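Sister chromatid cohesion protein (Chaetomium thermophilum, PDB 5T8V) probably acts as a cohesin loader that associates with chromatin, this chain being its C-terminal, helical HEAT-repeat part. Local coordinates at residues S1254-D1259 with F1278-L1283; S1296-M1301 with Y1383-Y1388; L1367-M1372 with G1433-G1438; I1373-W1378 with K1447-L1452. All coordinates share one frame; numbering follows the deposited sequence.

Helix 1364-1387 is common to three contacts: contacts 3, 4 and 2 use, in that order, its parts 1367-1372, 1373-1378 and 1383-1388. Contacts 3 and 4 lie closest, with centres about 11 Å apart, and Ser-1371 touches Leu-1449 between them. Contacts 2 and 3 are the most widely separated, about 24 Å between centres and about 11 Å between nearest atoms. Contact 1 borders all three others: Leu-1283 packs on Leu-1297 and Met-1301, Phe-1258 on Ala-1370 and Leu-1374, and Ile-1256 on Ile-1373 and Ile-1377. Its centre is about 14 Å from those of contacts 2 and 4. Together the four contacts join the last helices of the chain into one largely apolar packing unit.

Contact 1: S1254-D1259 with F1278-L1283; sequences SQIDFD and FIIENL
Ile-1256, in the loop that follows helix 1243-1254, packs against Ile-1279 and Ile-1280 on helix 1271-1284, joining loop and helix within the Sister chromatid cohesion C-terminus region of this all-helical HEAT-repeat protein. The Ile-1256 and Ile-1279 side chains run past each other in opposite directions, with Ile-1256 CG1 3.4 Å from Ile-1279 CD1. Ile-1279 reaches the loop because its CG1 branch sits between backbone N and carbonyl carbon (chi1 63°) and then extends straight. Ile-1280 is met at about a right angle: the Ile-1256 CD1 methyl approaches the Ile-1280 CG2 branch at 3.5 Å, while the outer part of Ile-1280 leads away. Leu-1283 is the looser end of this apolar patch, its CD1 lying 4.4 Å from Ile-1256 CD1.

In contrast to buried, closely packed Ile-1256, Gln-1255 is partly exposed and touches the helix segment through CB alone, 3.8 Å from Ile-1279 CD1. On the solvent side of the loop, Asp-1257 OD1 accepts a 2.9 Å hydrogen bond from Phe-1258 N, which arrives on the anti side of the carboxylate, and Thr-1308 OG1 is a second partner.

No hydrogen bond links the two segments, but Gln-1255 OE1 bonds to Tyr-1275 OH and Ile-1256 O to His-1272 NE2, both on helix 1271-1284. The chemistry therefore implies apolar packing supplemented by polar ties one step earlier along the same helix.

Contact 2: S1296-M1301 with Y1383-Y1388; sequences SLVAAM and YLRRLY
Leu-1297 O accepts a 2.9 Å backbone hydrogen bond from Met-1301 N, and these two residues, together with Val-1298, present the side chains that meet Leu-1384. The two helical segments are nearly antiparallel, at 151°, with axes 11.0 Å apart at closest approach. Such spacing means that side chains, not backbones, fill the interface.

Leu-1384 CD1 is the common meeting point. Val-1298 CG1 approaches Leu-1384 CD1 obliquely at 3.9 Å, and Met-1301 comes in at about a right angle, its CE also 3.9 Å from Leu-1384 CD1. The bend at the last torsion of Met-1301 (chi3 -67°) turns that terminal methyl onto the leucine. Leu-1297 CD2 adds a more distant contact, 4.2 Å from Leu-1384 CD1.

Beside this apolar cluster lies Arg-1385, folded at chi2 and chi3 so that its NH2 comes within 3.9 Å of Val-1298 CG2. The guanidinium is oblique to that methyl, and the arginine side chain also touches Glu-1302. Helix 1271-1284 packs against the same group through Leu-1283, which meets Leu-1297 and Met-1301.

With no hydrogen bond across the segments, the chemistry implies a hydrophobic join between helices 1291-1319 and 1364-1387 in the C-terminal part of this HEAT-repeat protein, with a partly exposed cationic group beside it.

Contact 3: L1367-M1372 with G1433-G1438; sequences LTAASM and GALSGG
Leu-1435 docks on Thr-1368, Ala-1369 and Met-1372, so that in this helical HEAT-repeat protein the loop connecting helices 1422-1431 and 1439-1452 rests against helix 1364-1387.

The apolar contacts divide between the leucine's two methyls. Leu-1435 CD2 faces Thr-1368, whose CG2 is 3.3 Å away as the side chains pass in opposite directions. Leu-1435 CD1 lies 3.8 Å from Ala-1369 CB and 3.4 Å from Met-1372 CE. The methionine bends at its last torsion (chi3 -61°), carrying CE to Leu-1435 while Met-1372 SD lies 3.6 Å from Ala-1434 CB. Thr-1368 CG2 touches that alanine as well. Replacing Leu-1435 with alanine would probably open a gap facing Thr-1368 CG2 and free the Met-1372 methyl to turn.

Hydrogen bonds belong to the surroundings rather than to the join, since none links the two segments. Thr-1368 splits these roles: its methyl serves the loop, whereas OG1 is within hydrogen-bonding distance of the carbonyl oxygens of Leu-1364 and Met-1442, its one proton shared or alternating between them. Next to it, Leu-1367 O accepts from Ser-1371, one turn further on. Ser-1371 N and OG reach that oxygen from opposite faces of the carbonyl plane, with Ser-1371 OG 2.8 Å from Leu-1367 O and tilted 24° from the plane.

Contact 4: I1373-W1378 with K1447-L1452; sequences ILLAIW and KDLVEL
Leu-1452 lays a methyl on the face of the Trp-1378 indole, part of the helix-to-helix packing of 1364-1387 on 1439-1452 near the C-terminal end of the chain. Leu-1452 CD1 forms a CH-pi contact 3.5 Å from the centroid of the Trp-1378 five-membered ring, only 17° off the ring normal. The second methyl, Leu-1452 CD2, lies 3.7 Å from Trp-1378 CB, so the leucine fork covers both the ring and its root. The tryptophan has CG anti to the backbone N (chi1 -173°), which lays one indole face against Leu-1452. A serine in place of Trp-1378 would probably leave Leu-1452 CD1 without its aromatic platform and open a gap at this edge of the interface.

One turn back on the same helix, Leu-1375 is a bump that projects between Asp-1448 and Leu-1449. Leu-1375 CD2 comes 3.5 Å from Asp-1448 CB, and Leu-1375 CD1 reaches 3.8 Å from Leu-1449 CB. Leu-1449 returns the fit, placing its CD2 3.9 Å from Leu-1374 CB. The segment axes cross at 54° and approach to 9.9 Å.

Around them, helix 1291-1319 meets both partners, with Ala-1313 touching Leu-1449 and Val-1305 touching Ile-1377. Helix 1271-1284 packs on Ile-1373 and Ala-1376, placing helix 1364-1387 between it and helix 1439-1452.

Contact 1: S1254-D1259 with F1278-L1283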
loop_
_atom_site.group_PDB
_atom_site.type_symbol
_atom_site.label_atom_id
_atom_site.label_comp_id
_atom_site.label_asym_id
_atom_site.label_seq_id
_atom_site.Cartn_x
_atom_site.Cartn_y
_atom_site.Cartn_z
ATOM N N SER A 1254 38.065 -5.297 27.773
ATOM C CA SER A 1254 39.264 -5.139 28.588
ATOM C C SER A 1254 39.149 -3.937 29.514
ATOM O O SER A 1254 39.767 -3.918 30.584
ATOM C CB SER A 1254 40.494 -5.010 27.691
ATOM O OG SER A 1254 40.703 -6.201 26.949
ATOM N N GLN A 1255 38.362 -2.931 29.129
ATOM C CA GLN A 1255 38.157 -1.777 29.994
ATOM C C GLN A 1255 37.272 -2.096 31.190
ATOM O O GLN A 1255 37.139 -1.249 32.080
ATOM C CB GLN A 1255 37.548 -0.625 29.191
ATOM C CG GLN A 1255 38.553 0.130 28.330
ATOM C CD GLN A 1255 39.293 1.205 29.104
ATOM O OE1 GLN A 1255 38.682 2.030 29.782
ATOM N NE2 GLN A 1255 40.618 1.199 29.008
ATOM N N ILE A 1256 36.675 -3.287 31.236
ATOM C CA ILE A 1256 35.824 -3.662 32.359
ATOM C C ILE A 1256 36.590 -4.421 33.436
ATOM O O ILE A 1256 36.109 -4.514 34.574
ATOM C CB ILE A 1256 34.626 -4.502 31.875
ATOM C CG1 ILE A 1256 33.920 -3.806 30.707
ATOM C CG2 ILE A 1256 33.622 -4.696 33.004
ATOM C CD1 ILE A 1256 32.869 -4.644 30.018
ATOM N N ASP A 1257 37.768 -4.958 33.115
ATOM C CA ASP A 1257 38.586 -5.655 34.100
ATOM C C ASP A 1257 38.829 -4.746 35.299
ATOM O O ASP A 1257 38.681 -3.524 35.191
ATOM C CB ASP A 1257 39.915 -6.099 33.484
ATOM C CG ASP A 1257 40.420 -7.405 34.065
ATOM O OD1 ASP A 1257 39.972 -7.781 35.168
ATOM O OD2 ASP A 1257 41.269 -8.053 33.416
ATOM N N PHE A 1258 39.206 -5.320 36.438
ATOM C CA PHE A 1258 39.314 -4.541 37.662
ATOM C C PHE A 1258 40.328 -5.177 38.598
ATOM O O PHE A 1258 40.687 -6.351 38.464
ATOM C CB PHE A 1258 37.957 -4.418 38.363
ATOM C CG PHE A 1258 37.278 -5.733 38.601
ATOM C CD1 PHE A 1258 36.494 -6.309 37.615
ATOM C CD2 PHE A 1258 37.419 -6.394 39.809
ATOM C CE1 PHE A 1258 35.867 -7.520 37.828
ATOM C CE2 PHE A 1258 36.794 -7.605 40.027
ATOM C CZ PHE A 1258 36.017 -8.167 39.037
ATOM N N ASP A 1259 40.784 -4.371 39.554
ATOM C CA ASP A 1259 41.702 -4.809 40.601
ATOM C C ASP A 1259 41.149 -4.304 41.925
ATOM O O ASP A 1259 41.179 -3.097 42.189
ATOM C CB ASP A 1259 43.114 -4.275 40.357
ATOM C CG ASP A 1259 44.182 -5.129 41.010
ATOM O OD1 ASP A 1259 43.865 -5.834 41.991
ATOM O OD2 ASP A 1259 45.339 -5.094 40.541
ATOM N N PHE A 1278 28.058 1.352 32.070
ATOM C CA PHE A 1278 27.918 2.175 30.876
ATOM C C PHE A 1278 28.361 1.425 29.628
ATOM O O PHE A 1278 27.706 1.513 28.583
ATOM C CB PHE A 1278 28.714 3.473 31.020
ATOM C CG PHE A 1278 28.845 4.243 29.735
ATOM C CD1 PHE A 1278 27.789 4.994 29.252
ATOM C CD2 PHE A 1278 30.022 4.209 29.006
ATOM C CE1 PHE A 1278 27.904 5.697 28.066
ATOM C CE2 PHE A 1278 30.144 4.909 27.825
ATOM C CZ PHE A 1278 29.084 5.654 27.354
ATOM N N ILE A 1279 29.464 0.673 29.710
ATOM C CA ILE A 1279 30.019 0.051 28.509
ATOM C C ILE A 1279 29.572 -1.395 28.319
ATOM O O ILE A 1279 29.926 -2.002 27.301
ATOM C CB ILE A 1279 31.560 0.139 28.475
ATOM C CG1 ILE A 1279 32.198 -0.617 29.642
ATOM C CG2 ILE A 1279 31.997 1.599 28.479
ATOM C CD1 ILE A 1279 33.719 -0.657 29.561
ATOM N N ILE A 1280 28.806 -1.966 29.248
ATOM C CA ILE A 1280 28.151 -3.246 28.969
ATOM C C ILE A 1280 26.761 -3.024 28.387
ATOM O O ILE A 1280 26.328 -3.756 27.488
ATOM C CB ILE A 1280 28.099 -4.141 30.229
ATOM C CG1 ILE A 1280 27.215 -3.526 31.314
ATOM C CG2 ILE A 1280 29.498 -4.413 30.760
ATOM C CD1 ILE A 1280 25.824 -4.123 31.370
ATOM N N GLU A 1281 26.053 -2.000 28.875
ATOM C CA GLU A 1281 24.776 -1.643 28.269
ATOM C C GLU A 1281 24.947 -1.283 26.797
ATOM O O GLU A 1281 23.999 -1.409 26.013
ATOM C CB GLU A 1281 24.138 -0.489 29.039
ATOM C CG GLU A 1281 23.664 -0.865 30.432
ATOM C CD GLU A 1281 23.182 0.332 31.230
ATOM O OE1 GLU A 1281 23.868 1.375 31.214
ATOM O OE2 GLU A 1281 22.116 0.231 31.869
ATOM N N ASN A 1282 26.143 -0.834 26.403
ATOM C CA ASN A 1282 26.431 -0.647 24.985
ATOM C C ASN A 1282 26.601 -1.986 24.281
ATOM O O ASN A 1282 26.166 -2.152 23.135
ATOM C CB ASN A 1282 27.688 0.205 24.801
ATOM C CG ASN A 1282 27.429 1.686 24.995
ATOM O OD1 ASN A 1282 26.826 2.337 24.145
ATOM N ND2 ASN A 1282 27.903 2.229 26.109
ATOM N N LEU A 1283 27.234 -2.955 24.947
ATOM C CA LEU A 1283 27.434 -4.263 24.330
ATOM C C LEU A 1283 26.104 -4.955 24.069
ATOM O O LEU A 1283 25.954 -5.669 23.072
ATOM C CB LEU A 1283 28.319 -5.137 25.217
ATOM C CG LEU A 1283 29.743 -4.633 25.458
ATOM C CD1 LEU A 1283 30.438 -5.491 26.505
ATOM C CD2 LEU A 1283 30.544 -4.607 24.166
#

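Contact 2: S1296-M1301 with Y1383-Y1388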
loop_
_atom_site.group_PDB
_atom_site.type_symbol
_atom_site.label_atom_id
_atom_site.label_comp_id
_atom_site.label_asym_id
_atom_site.label_seq_id
_atom_site.Cartn_x
_atom_site.Cartn_y
_atom_site.Cartn_z
ATOM N N SER A 1296 33.690 -13.360 18.880
ATOM C CA SER A 1296 34.912 -12.983 19.580
ATOM C C SER A 1296 34.608 -12.102 20.783
ATOM O O SER A 1296 35.341 -12.137 21.779
ATOM C CB SER A 1296 35.865 -12.268 18.623
ATOM O OG SER A 1296 36.191 -13.095 17.519
ATOM N N LEU A 1297 33.533 -11.315 20.712
ATOM C CA LEU A 1297 33.145 -10.471 21.837
ATOM C C LEU A 1297 32.712 -11.319 23.027
ATOM O O LEU A 1297 33.253 -11.183 24.129
ATOM C CB LEU A 1297 32.024 -9.520 21.409
ATOM C CG LEU A 1297 31.364 -8.696 22.519
ATOM C CD1 LEU A 1297 32.391 -7.858 23.263
ATOM C CD2 LEU A 1297 30.268 -7.812 21.941
ATOM N N VAL A 1298 31.734 -12.205 22.821
ATOM C CA VAL A 1298 31.285 -13.072 23.905
ATOM C C VAL A 1298 32.410 -13.994 24.348
ATOM O O VAL A 1298 32.444 -14.437 25.502
ATOM C CB VAL A 1298 30.032 -13.869 23.484
ATOM C CG1 VAL A 1298 28.912 -12.924 23.063
ATOM C CG2 VAL A 1298 30.360 -14.851 22.367
ATOM N N ALA A 1299 33.343 -14.303 23.445
ATOM C CA ALA A 1299 34.521 -15.066 23.838
ATOM C C ALA A 1299 35.376 -14.272 24.817
ATOM O O ALA A 1299 35.868 -14.819 25.812
ATOM C CB ALA A 1299 35.334 -15.451 22.601
ATOM N N ALA A 1300 35.554 -12.976 24.558
ATOM C CA ALA A 1300 36.334 -12.141 25.464
ATOM C C ALA A 1300 35.610 -11.935 26.787
ATOM O O ALA A 1300 36.249 -11.858 27.844
ATOM C CB ALA A 1300 36.638 -10.796 24.805
ATOM N N MET A 1301 34.279 -11.841 26.753
ATOM C CA MET A 1301 33.518 -11.673 27.986
ATOM C C MET A 1301 33.569 -12.935 28.838
ATOM O O MET A 1301 33.768 -12.863 30.056
ATOM C CB MET A 1301 32.072 -11.295 27.662
ATOM C CG MET A 1301 31.925 -9.938 26.988
ATOM S SD MET A 1301 30.215 -9.367 26.874
ATOM C CE MET A 1301 29.521 -10.556 25.734
ATOM N N TYR A 1383 22.200 -12.771 27.046
ATOM C CA TYR A 1383 21.277 -12.035 26.189
ATOM C C TYR A 1383 21.738 -12.052 24.736
ATOM O O TYR A 1383 20.914 -12.126 23.819
ATOM C CB TYR A 1383 21.128 -10.598 26.682
ATOM C CG TYR A 1383 20.360 -9.716 25.724
ATOM C CD1 TYR A 1383 18.983 -9.834 25.591
ATOM C CD2 TYR A 1383 21.013 -8.767 24.949
ATOM C CE1 TYR A 1383 18.277 -9.032 24.714
ATOM C CE2 TYR A 1383 20.317 -7.958 24.071
ATOM C CZ TYR A 1383 18.949 -8.095 23.957
ATOM O OH TYR A 1383 18.250 -7.292 23.082
ATOM N N LEU A 1384 23.050 -11.978 24.505
ATOM C CA LEU A 1384 23.564 -12.033 23.141
ATOM C C LEU A 1384 23.497 -13.448 22.584
ATOM O O LEU A 1384 23.120 -13.648 21.423
ATOM C CB LEU A 1384 25.002 -11.513 23.095
ATOM C CG LEU A 1384 25.249 -10.044 23.452
ATOM C CD1 LEU A 1384 26.714 -9.693 23.226
ATOM C CD2 LEU A 1384 24.348 -9.107 22.660
ATOM N N ARG A 1385 23.860 -14.444 23.395
ATOM C CA ARG A 1385 23.828 -15.828 22.934
ATOM C C ARG A 1385 22.429 -16.221 22.479
ATOM O O ARG A 1385 22.271 -16.935 21.483
ATOM C CB ARG A 1385 24.315 -16.759 24.043
ATOM C CG ARG A 1385 25.728 -16.465 24.529
ATOM C CD ARG A 1385 26.783 -16.974 23.563
ATOM N NE ARG A 1385 27.006 -18.411 23.701
ATOM C CZ ARG A 1385 27.953 -19.088 23.058
ATOM N NH1 ARG A 1385 28.080 -20.394 23.251
ATOM N NH2 ARG A 1385 28.774 -18.464 22.223
ATOM N N ARG A 1386 21.399 -15.764 23.195
ATOM C CA ARG A 1386 20.031 -16.067 22.792
ATOM C C ARG A 1386 19.521 -15.099 21.732
ATOM O O ARG A 1386 18.647 -15.464 20.937
ATOM C CB ARG A 1386 19.104 -16.046 24.008
ATOM C CG ARG A 1386 17.654 -16.382 23.677
ATOM C CD ARG A 1386 17.088 -17.454 24.597
ATOM N NE ARG A 1386 15.803 -17.956 24.116
ATOM C CZ ARG A 1386 15.120 -18.945 24.686
ATOM N NH1 ARG A 1386 15.593 -19.553 25.766
ATOM N NH2 ARG A 1386 13.959 -19.329 24.171
ATOM N N LEU A 1387 20.052 -13.876 21.696
ATOM C CA LEU A 1387 19.589 -12.884 20.731
ATOM C C LEU A 1387 20.041 -13.198 19.312
ATOM O O LEU A 1387 19.484 -12.637 18.361
ATOM C CB LEU A 1387 20.082 -11.491 21.134
ATOM C CG LEU A 1387 19.791 -10.347 20.158
ATOM C CD1 LEU A 1387 18.295 -10.189 19.945
ATOM C CD2 LEU A 1387 20.396 -9.048 20.658
ATOM N N TYR A 1388 21.032 -14.072 19.143
ATOM C CA TYR A 1388 21.528 -14.422 17.818
ATOM C C TYR A 1388 21.482 -15.930 17.606
ATOM O O TYR A 1388 20.531 -16.449 17.013
ATOM C CB TYR A 1388 22.950 -13.891 17.626
ATOM C CG TYR A 1388 23.022 -12.385 17.493
ATOM C CD1 TYR A 1388 23.063 -11.569 18.617
ATOM C CD2 TYR A 1388 23.048 -11.778 16.244
ATOM C CE1 TYR A 1388 23.128 -10.191 18.498
ATOM C CE2 TYR A 1388 23.112 -10.404 16.116
ATOM C CZ TYR A 1388 23.152 -9.614 17.247
ATOM O OH TYR A 1388 23.216 -8.244 17.126
#

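Contact 3: L1367-M1372 with G1433-G1438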
loop_
_atom_site.group_PDB
_atom_site.type_symbol
_atom_site.label_atom_id
_atom_site.label_comp_id
_atom_site.label_asym_id
_atom_site.label_seq_id
_atom_site.Cartn_x
_atom_site.Cartn_y
_atom_site.Cartn_z
ATOM N N LEU A 1367 33.155 -6.481 47.621
ATOM C CA LEU A 1367 32.956 -7.701 46.849
ATOM C C LEU A 1367 31.582 -7.759 46.198
ATOM O O LEU A 1367 31.414 -8.448 45.188
ATOM C CB LEU A 1367 33.163 -8.923 47.742
ATOM C CG LEU A 1367 34.546 -9.010 48.390
ATOM C CD1 LEU A 1367 34.613 -10.205 49.320
ATOM C CD2 LEU A 1367 35.643 -9.086 47.334
ATOM N N THR A 1368 30.592 -7.068 46.761
ATOM C CA THR A 1368 29.336 -6.884 46.046
ATOM C C THR A 1368 29.556 -6.027 44.805
ATOM O O THR A 1368 29.103 -6.373 43.708
ATOM C CB THR A 1368 28.306 -6.247 46.974
ATOM O OG1 THR A 1368 28.126 -7.064 48.139
ATOM C CG2 THR A 1368 26.955 -6.073 46.257
ATOM N N ALA A 1369 30.261 -4.904 44.967
ATOM C CA ALA A 1369 30.688 -4.104 43.824
ATOM C C ALA A 1369 31.377 -4.971 42.782
ATOM O O ALA A 1369 31.032 -4.935 41.595
ATOM C CB ALA A 1369 31.628 -2.991 44.288
ATOM N N ALA A 1370 32.366 -5.755 43.213
ATOM C CA ALA A 1370 33.034 -6.679 42.305
ATOM C C ALA A 1370 32.019 -7.546 41.570
ATOM O O ALA A 1370 31.970 -7.561 40.337
ATOM C CB ALA A 1370 34.024 -7.547 43.086
ATOM N N SER A 1371 31.175 -8.253 42.327
ATOM C CA SER A 1371 30.248 -9.217 41.742
ATOM C C SER A 1371 29.363 -8.570 40.682
ATOM O O SER A 1371 29.314 -9.027 39.534
ATOM C CB SER A 1371 29.392 -9.847 42.842
ATOM O OG SER A 1371 30.193 -10.520 43.800
ATOM N N MET A 1372 28.644 -7.509 41.055
ATOM C CA MET A 1372 27.696 -6.855 40.156
ATOM C C MET A 1372 28.253 -6.716 38.746
ATOM O O MET A 1372 27.546 -6.959 37.763
ATOM C CB MET A 1372 27.318 -5.474 40.689
ATOM C CG MET A 1372 26.351 -5.490 41.856
ATOM S SD MET A 1372 25.802 -3.826 42.283
ATOM C CE MET A 1372 27.355 -3.068 42.728
ATOM N N GLY A 1433 21.252 -2.539 41.381
ATOM C CA GLY A 1433 20.657 -2.009 42.590
ATOM C C GLY A 1433 21.094 -2.694 43.865
ATOM O O GLY A 1433 20.499 -2.438 44.921
ATOM N N ALA A 1434 22.121 -3.548 43.823
ATOM C CA ALA A 1434 22.500 -4.320 45.002
ATOM C C ALA A 1434 23.084 -3.425 46.089
ATOM O O ALA A 1434 22.704 -3.529 47.261
ATOM C CB ALA A 1434 23.497 -5.412 44.612
ATOM N N LEU A 1435 24.013 -2.542 45.725
ATOM C CA LEU A 1435 24.669 -1.681 46.704
ATOM C C LEU A 1435 23.802 -0.525 47.164
ATOM O O LEU A 1435 24.320 0.403 47.798
ATOM C CB LEU A 1435 25.985 -1.141 46.134
ATOM C CG LEU A 1435 27.102 -2.169 45.967
ATOM C CD1 LEU A 1435 28.389 -1.494 45.523
ATOM C CD2 LEU A 1435 27.346 -2.932 47.239
ATOM N N SER A 1436 22.506 -0.551 46.865
ATOM C CA SER A 1436 21.569 0.454 47.347
ATOM C C SER A 1436 20.604 -0.115 48.377
ATOM O O SER A 1436 19.628 0.550 48.736
ATOM C CB SER A 1436 20.800 1.052 46.172
ATOM O OG SER A 1436 20.056 0.056 45.491
ATOM N N GLY A 1437 20.859 -1.328 48.861
ATOM C CA GLY A 1437 19.991 -1.977 49.823
ATOM C C GLY A 1437 20.145 -1.401 51.222
ATOM O O GLY A 1437 20.483 -0.224 51.361
ATOM N N GLY A 1438 19.905 -2.200 52.260
ATOM C CA GLY A 1438 19.548 -3.603 52.136
ATOM C C GLY A 1438 20.763 -4.493 51.948
ATOM O O GLY A 1438 21.116 -4.854 50.828
#

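Contact 4: I1373-W1378 with K1447-L1452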
loop_
_atom_site.group_PDB
_atom_site.type_symbol
_atom_site.label_atom_id
_atom_site.label_comp_id
_atom_site.label_asym_id
_atom_site.label_seq_id
_atom_site.Cartn_x
_atom_site.Cartn_y
_atom_site.Cartn_z
ATOM N N ILE A 1373 29.523 -6.321 38.640
ATOM C CA ILE A 1373 30.159 -6.211 37.332
ATOM C C ILE A 1373 30.057 -7.535 36.585
ATOM O O ILE A 1373 29.562 -7.593 35.453
ATOM C CB ILE A 1373 31.623 -5.759 37.486
ATOM C CG1 ILE A 1373 31.682 -4.379 38.151
ATOM C CG2 ILE A 1373 32.324 -5.731 36.125
ATOM C CD1 ILE A 1373 33.086 -3.903 38.484
ATOM N N LEU A 1374 30.506 -8.623 37.217
ATOM C CA LEU A 1374 30.532 -9.915 36.537
ATOM C C LEU A 1374 29.126 -10.410 36.217
ATOM O O LEU A 1374 28.880 -10.918 35.117
ATOM C CB LEU A 1374 31.277 -10.944 37.384
ATOM C CG LEU A 1374 32.757 -10.657 37.633
ATOM C CD1 LEU A 1374 32.952 -10.145 39.036
ATOM C CD2 LEU A 1374 33.598 -11.893 37.391
ATOM N N LEU A 1375 28.192 -10.282 37.163
ATOM C CA LEU A 1375 26.823 -10.716 36.898
ATOM C C LEU A 1375 26.218 -9.944 35.732
ATOM O O LEU A 1375 25.469 -10.509 34.927
ATOM C CB LEU A 1375 25.961 -10.557 38.150
ATOM C CG LEU A 1375 26.201 -11.576 39.266
ATOM C CD1 LEU A 1375 26.919 -10.935 40.429
ATOM C CD2 LEU A 1375 24.897 -12.197 39.728
ATOM N N ALA A 1376 26.529 -8.651 35.626
ATOM C CA ALA A 1376 26.040 -7.864 34.499
ATOM C C ALA A 1376 26.671 -8.333 33.193
ATOM O O ALA A 1376 25.975 -8.530 32.187
ATOM C CB ALA A 1376 26.322 -6.382 34.738
ATOM N N ILE A 1377 27.996 -8.517 33.192
ATOM C CA ILE A 1377 28.683 -9.024 32.006
ATOM C C ILE A 1377 28.017 -10.304 31.524
ATOM O O ILE A 1377 27.636 -10.426 30.355
ATOM C CB ILE A 1377 30.177 -9.254 32.303
ATOM C CG1 ILE A 1377 30.881 -7.930 32.601
ATOM C CG2 ILE A 1377 30.860 -9.944 31.120
ATOM C CD1 ILE A 1377 32.277 -8.103 33.169
ATOM N N TRP A 1378 27.872 -11.282 32.421
ATOM C CA TRP A 1378 27.287 -12.558 32.026
ATOM C C TRP A 1378 25.834 -12.401 31.599
ATOM O O TRP A 1378 25.372 -13.120 30.706
ATOM C CB TRP A 1378 27.391 -13.565 33.170
ATOM C CG TRP A 1378 26.949 -14.935 32.770
ATOM C CD1 TRP A 1378 25.721 -15.493 32.968
ATOM C CD2 TRP A 1378 27.733 -15.920 32.086
ATOM N NE1 TRP A 1378 25.691 -16.766 32.455
ATOM C CE2 TRP A 1378 26.914 -17.053 31.908
ATOM C CE3 TRP A 1378 29.048 -15.955 31.610
ATOM C CZ2 TRP A 1378 27.368 -18.209 31.276
ATOM C CZ3 TRP A 1378 29.495 -17.103 30.983
ATOM C CH2 TRP A 1378 28.658 -18.214 30.821
ATOM N N LYS A 1447 26.446 -14.222 46.449
ATOM C CA LYS A 1447 26.016 -15.611 46.327
ATOM C C LYS A 1447 25.792 -15.987 44.867
ATOM O O LYS A 1447 26.346 -16.977 44.373
ATOM C CB LYS A 1447 24.739 -15.826 47.139
ATOM C CG LYS A 1447 24.255 -17.266 47.185
ATOM C CD LYS A 1447 22.766 -17.325 47.475
ATOM C CE LYS A 1447 22.280 -18.755 47.616
ATOM N NZ LYS A 1447 20.798 -18.824 47.731
ATOM N N ASP A 1448 24.971 -15.203 44.161
ATOM C CA ASP A 1448 24.711 -15.467 42.751
ATOM C C ASP A 1448 25.997 -15.485 41.937
ATOM O O ASP A 1448 26.052 -16.125 40.881
ATOM C CB ASP A 1448 23.746 -14.420 42.190
ATOM C CG ASP A 1448 22.356 -14.525 42.786
ATOM O OD1 ASP A 1448 21.951 -15.645 43.165
ATOM O OD2 ASP A 1448 21.668 -13.486 42.874
ATOM N N LEU A 1449 27.035 -14.783 42.399
ATOM C CA LEU A 1449 28.315 -14.829 41.703
ATOM C C LEU A 1449 29.075 -16.111 42.025
ATOM O O LEU A 1449 29.689 -16.711 41.137
ATOM C CB LEU A 1449 29.151 -13.599 42.067
ATOM C CG LEU A 1449 30.490 -13.376 41.350
ATOM C CD1 LEU A 1449 31.625 -14.053 42.101
ATOM C CD2 LEU A 1449 30.453 -13.849 39.897
ATOM N N VAL A 1450 29.043 -16.547 43.287
ATOM C CA VAL A 1450 29.705 -17.795 43.658
ATOM C C VAL A 1450 29.063 -18.974 42.940
ATOM O O VAL A 1450 29.741 -19.957 42.615
ATOM C CB VAL A 1450 29.673 -17.986 45.190
ATOM C CG1 VAL A 1450 30.232 -19.349 45.579
ATOM C CG2 VAL A 1450 30.467 -16.885 45.878
ATOM N N GLU A 1451 27.757 -18.901 42.681
ATOM C CA GLU A 1451 27.051 -19.997 42.031
ATOM C C GLU A 1451 27.065 -19.892 40.513
ATOM O O GLU A 1451 27.070 -20.924 39.830
ATOM C CB GLU A 1451 25.605 -20.053 42.526
ATOM C CG GLU A 1451 25.482 -20.382 44.003
ATOM C CD GLU A 1451 24.070 -20.212 44.523
ATOM O OE1 GLU A 1451 23.334 -19.369 43.971
ATOM O OE2 GLU A 1451 23.699 -20.922 45.482
ATOM N N LEU A 1452 27.065 -18.673 39.967
ATOM C CA LEU A 1452 27.188 -18.507 38.523
ATOM C C LEU A 1452 28.432 -19.208 37.997
ATOM O O LEU A 1452 28.428 -19.759 36.890
ATOM C CB LEU A 1452 27.224 -17.020 38.164
ATOM C CG LEU A 1452 27.613 -16.675 36.723
ATOM C CD1 LEU A 1452 26.640 -17.291 35.731
ATOM C CD2 LEU A 1452 27.690 -15.168 36.533
#